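Local coordinates for protein P450 epoxidase (Sorangium cellulosum, PDB 1Q5D) that belongs to the cytochrome P450 family, enzymes built mainly of helices around a buried haem, at residues A38-Y43 with L52-D57. Residues are numbered along the deposited sequence; the frame is centred on the assembly and turned at random.
Sequences ATPIFY and LTRYHD
T53 reaches T39 through its hydroxyl: OG1 donates to the carbonyl O of T39 at 2.6 Å, in the carbonyl plane and on a lone pair. With chi1 at 56°, OG1 sits between the backbone N and carbonyl carbon of T53, which leaves CG2 to meet the edge of the F42 ring, 3.9 Å from CE2. Threonine suits the place because one branch bonds and the other packs. Its backbone N also donates, nearly straight (166°), to P40 O at 3.1 Å, although the N lies well above that carbonyl plane. Here strands 41-44 and 49-52 form an antiparallel hairpin at the edge of the larger, mixed sheet of the P450 fold, where 41-44 is the outermost strand; I41 and L52 are a non-hydrogen-bonded pair. Their branched aliphatic side chains, well matched to a buried site, run alongside each other on the same face, I41 CD1 3.8 Å from L52 CD2. R54, at the N-cap position of helix 55-62, lays one guanidinium face over the T39-P40 peptide, CZ 3.6 Å from P40 N. That proline N carries no hydrogen to oppose the flat cation, and the long, extended arginine chain reaches past P40 for NE to donate to R36 O in helix 29-38. One water links three groups, donating to P40 O and to D57 OD2 (2.7 Å) and accepting from R54 N.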
ATOM      1  N   ALA A  38      11.530  22.130 -11.658  1.00 41.76           N
ATOM      2  CA  ALA A  38      12.758  22.249 -12.455  1.00 40.89           C
ATOM      3  C   ALA A  38      12.816  21.292 -13.655  1.00 40.57           C
ATOM      4  O   ALA A  38      13.399  21.621 -14.693  1.00 40.50           O
ATOM      5  CB  ALA A  38      13.993  22.070 -11.557  1.00 41.70           C
ATOM      6  N   THR A  39      12.201  20.115 -13.530  1.00 38.08           N
ATOM      7  CA  THR A  39      12.318  19.097 -14.574  1.00 37.10           C
ATOM      8  C   THR A  39      11.212  18.036 -14.480  1.00 36.89           C
ATOM      9  O   THR A  39      10.710  17.746 -13.382  1.00 37.21           O
ATOM     10  CB  THR A  39      13.711  18.429 -14.506  1.00 35.70           C
ATOM     11  OG1 THR A  39      13.847  17.516 -15.592  1.00 35.83           O
ATOM     12  CG2 THR A  39      13.831  17.528 -13.263  1.00 35.94           C
ATOM     13  N   PRO A  40      10.807  17.492 -15.626  1.00 36.97           N
ATOM     14  CA  PRO A  40       9.834  16.394 -15.668  1.00 36.79           C
ATOM     15  C   PRO A  40      10.483  15.041 -15.389  1.00 37.14           C
ATOM     16  O   PRO A  40       9.771  14.083 -15.071  1.00 35.45           O
ATOM     17  CB  PRO A  40       9.372  16.409 -17.118  1.00 36.48           C
ATOM     18  CG  PRO A  40      10.624  16.846 -17.872  1.00 36.58           C
ATOM     19  CD  PRO A  40      11.217  17.912 -16.983  1.00 36.85           C
ATOM     20  N   ILE A  41      11.806  14.965 -15.519  1.00 37.17           N
ATOM     21  CA  ILE A  41      12.519  13.695 -15.370  1.00 37.00           C
ATOM     22  C   ILE A  41      13.975  13.920 -14.953  1.00 38.02           C
ATOM     23  O   ILE A  41      14.626  14.880 -15.379  1.00 37.76           O
ATOM     24  CB  ILE A  41      12.450  12.865 -16.676  1.00 37.66           C
ATOM     25  CG1 ILE A  41      12.875  11.407 -16.434  1.00 37.43           C
ATOM     26  CG2 ILE A  41      13.298  13.517 -17.783  1.00 38.11           C
ATOM     27  CD1 ILE A  41      12.646  10.492 -17.617  1.00 37.31           C
ATOM     28  N   PHE A  42      14.482  13.038 -14.103  1.00 36.86           N
ATOM     29  CA  PHE A  42      15.887  13.068 -13.749  1.00 36.01           C
ATOM     30  C   PHE A  42      16.359  11.668 -13.423  1.00 36.39           C
ATOM     31  O   PHE A  42      15.539  10.783 -13.122  1.00 34.29           O
ATOM     32  CB  PHE A  42      16.134  14.025 -12.586  1.00 36.58           C
ATOM     33  CG  PHE A  42      15.533  13.584 -11.274  1.00 36.38           C
ATOM     34  CD1 PHE A  42      16.237  12.735 -10.419  1.00 35.65           C
ATOM     35  CD2 PHE A  42      14.286  14.052 -10.875  1.00 35.94           C
ATOM     36  CE1 PHE A  42      15.702  12.349  -9.204  1.00 35.16           C
ATOM     37  CE2 PHE A  42      13.743  13.666  -9.652  1.00 35.83           C
ATOM     38  CZ  PHE A  42      14.461  12.805  -8.816  1.00 35.08           C
ATOM     39  N   TYR A  43      17.674  11.457 -13.501  1.00 35.04           N
ATOM     40  CA  TYR A  43      18.233  10.167 -13.126  1.00 35.21           C
ATOM     41  C   TYR A  43      18.642  10.187 -11.656  1.00 34.12           C
ATOM     42  O   TYR A  43      19.356  11.091 -11.197  1.00 33.03           O
ATOM     43  CB  TYR A  43      19.430   9.782 -14.004  1.00 36.67           C
ATOM     44  CG  TYR A  43      19.770   8.318 -13.904  1.00 37.39           C
ATOM     45  CD1 TYR A  43      19.151   7.393 -14.724  1.00 37.84           C
ATOM     46  CD2 TYR A  43      20.696   7.856 -12.968  1.00 38.46           C
ATOM     47  CE1 TYR A  43      19.442   6.048 -14.632  1.00 39.06           C
ATOM     48  CE2 TYR A  43      20.999   6.507 -12.867  1.00 38.45           C
ATOM     49  CZ  TYR A  43      20.367   5.609 -13.706  1.00 39.12           C
ATOM     50  OH  TYR A  43      20.642   4.265 -13.629  1.00 39.29           O
ATOM     51  N   LEU A  52      10.107  10.262 -12.691  1.00 32.93           N
ATOM     52  CA  LEU A  52       9.147  11.184 -13.304  1.00 33.19           C
ATOM     53  C   LEU A  52       8.391  11.964 -12.236  1.00 33.76           C
ATOM     54  O   LEU A  52       7.807  11.370 -11.310  1.00 34.15           O
ATOM     55  CB  LEU A  52       8.185  10.424 -14.219  1.00 33.87           C
ATOM     56  CG  LEU A  52       8.825   9.858 -15.487  1.00 34.37           C
ATOM     57  CD1 LEU A  52       7.958   8.777 -16.102  1.00 34.51           C
ATOM     58  CD2 LEU A  52       9.079  10.983 -16.488  1.00 35.28           C
ATOM     59  N   THR A  53       8.380  13.292 -12.378  1.00 32.03           N
ATOM     60  CA  THR A  53       7.871  14.183 -11.345  1.00 31.28           C
ATOM     61  C   THR A  53       6.482  14.784 -11.573  1.00 31.20           C
ATOM     62  O   THR A  53       5.925  15.351 -10.652  1.00 30.92           O
ATOM     63  CB  THR A  53       8.828  15.361 -11.150  1.00 32.13           C
ATOM     64  OG1 THR A  53       9.017  16.024 -12.415  1.00 32.64           O
ATOM     65  CG2 THR A  53      10.230  14.878 -10.757  1.00 32.28           C
ATOM     66  N   ARG A  54       5.946  14.712 -12.788  1.00 31.95           N
ATOM     67  CA  ARG A  54       4.714  15.443 -13.082  1.00 33.18           C
ATOM     68  C   ARG A  54       3.506  14.539 -13.366  1.00 32.95           C
ATOM     69  O   ARG A  54       3.638  13.469 -13.948  1.00 32.18           O
ATOM     70  CB  ARG A  54       4.946  16.428 -14.233  1.00 34.20           C
ATOM     71  CG  ARG A  54       5.949  17.526 -13.869  1.00 34.66           C
ATOM     72  CD  ARG A  54       6.491  18.330 -15.063  1.00 35.99           C
ATOM     73  NE  ARG A  54       7.560  19.230 -14.634  1.00 36.16           N
ATOM     74  CZ  ARG A  54       8.246  20.022 -15.450  1.00 36.39           C
ATOM     75  NH1 ARG A  54       7.982  20.021 -16.757  1.00 35.42           N
ATOM     76  NH2 ARG A  54       9.200  20.804 -14.959  1.00 34.96           N
ATOM     77  N   TYR A  55       2.330  14.977 -12.931  1.00 32.33           N
ATOM     78  CA  TYR A  55       1.127  14.155 -13.081  1.00 33.04           C
ATOM     79  C   TYR A  55       0.956  13.526 -14.466  1.00 33.97           C
ATOM     80  O   TYR A  55       0.821  12.309 -14.594  1.00 34.10           O
ATOM     81  CB  TYR A  55      -0.134  14.941 -12.712  1.00 31.12           C
ATOM     82  CG  TYR A  55      -1.365  14.069 -12.735  1.00 31.44           C
ATOM     83  CD1 TYR A  55      -1.860  13.506 -11.558  1.00 30.62           C
ATOM     84  CD2 TYR A  55      -2.032  13.788 -13.938  1.00 30.68           C
ATOM     85  CE1 TYR A  55      -2.994  12.701 -11.570  1.00 30.34           C
ATOM     86  CE2 TYR A  55      -3.170  12.976 -13.958  1.00 30.18           C
ATOM     87  CZ  TYR A  55      -3.648  12.445 -12.771  1.00 30.38           C
ATOM     88  OH  TYR A  55      -4.768  11.631 -12.772  1.00 30.73           O
ATOM     89  N   HIS A  56       0.970  14.340 -15.516  1.00 37.33           N
ATOM     90  CA  HIS A  56       0.614  13.815 -16.839  1.00 38.85           C
ATOM     91  C   HIS A  56       1.587  12.775 -17.359  1.00 39.40           C
ATOM     92  O   HIS A  56       1.183  11.816 -18.023  1.00 38.27           O
ATOM     93  CB  HIS A  56       0.389  14.937 -17.850  1.00 42.09           C
ATOM     94  CG  HIS A  56      -0.949  15.594 -17.705  1.00 44.14           C
ATOM     95  ND1 HIS A  56      -1.109  16.852 -17.162  1.00 44.76           N
ATOM     96  CD2 HIS A  56      -2.196  15.144 -17.988  1.00 44.45           C
ATOM     97  CE1 HIS A  56      -2.395  17.157 -17.136  1.00 45.17           C
ATOM     98  NE2 HIS A  56      -3.076  16.138 -17.630  1.00 45.16           N
ATOM     99  N   ASP A  57       2.869  12.952 -17.048  1.00 39.00           N
ATOM    100  CA  ASP A  57       3.871  11.975 -17.447  1.00 39.13           C
ATOM    101  C   ASP A  57       3.729  10.699 -16.614  1.00 37.80           C
ATOM    102  O   ASP A  57       3.791   9.589 -17.139  1.00 37.69           O
ATOM    103  CB  ASP A  57       5.278  12.564 -17.307  1.00 40.48           C
ATOM    104  CG  ASP A  57       5.423  13.892 -18.027  1.00 42.24           C
ATOM    105  OD1 ASP A  57       5.125  13.926 -19.236  1.00 43.34           O
ATOM    106  OD2 ASP A  57       5.793  14.948 -17.470  1.00 42.06           O
TER
HETATM  107  O   HOH W   1       7.247  13.971 -15.357  1.00 35.57           O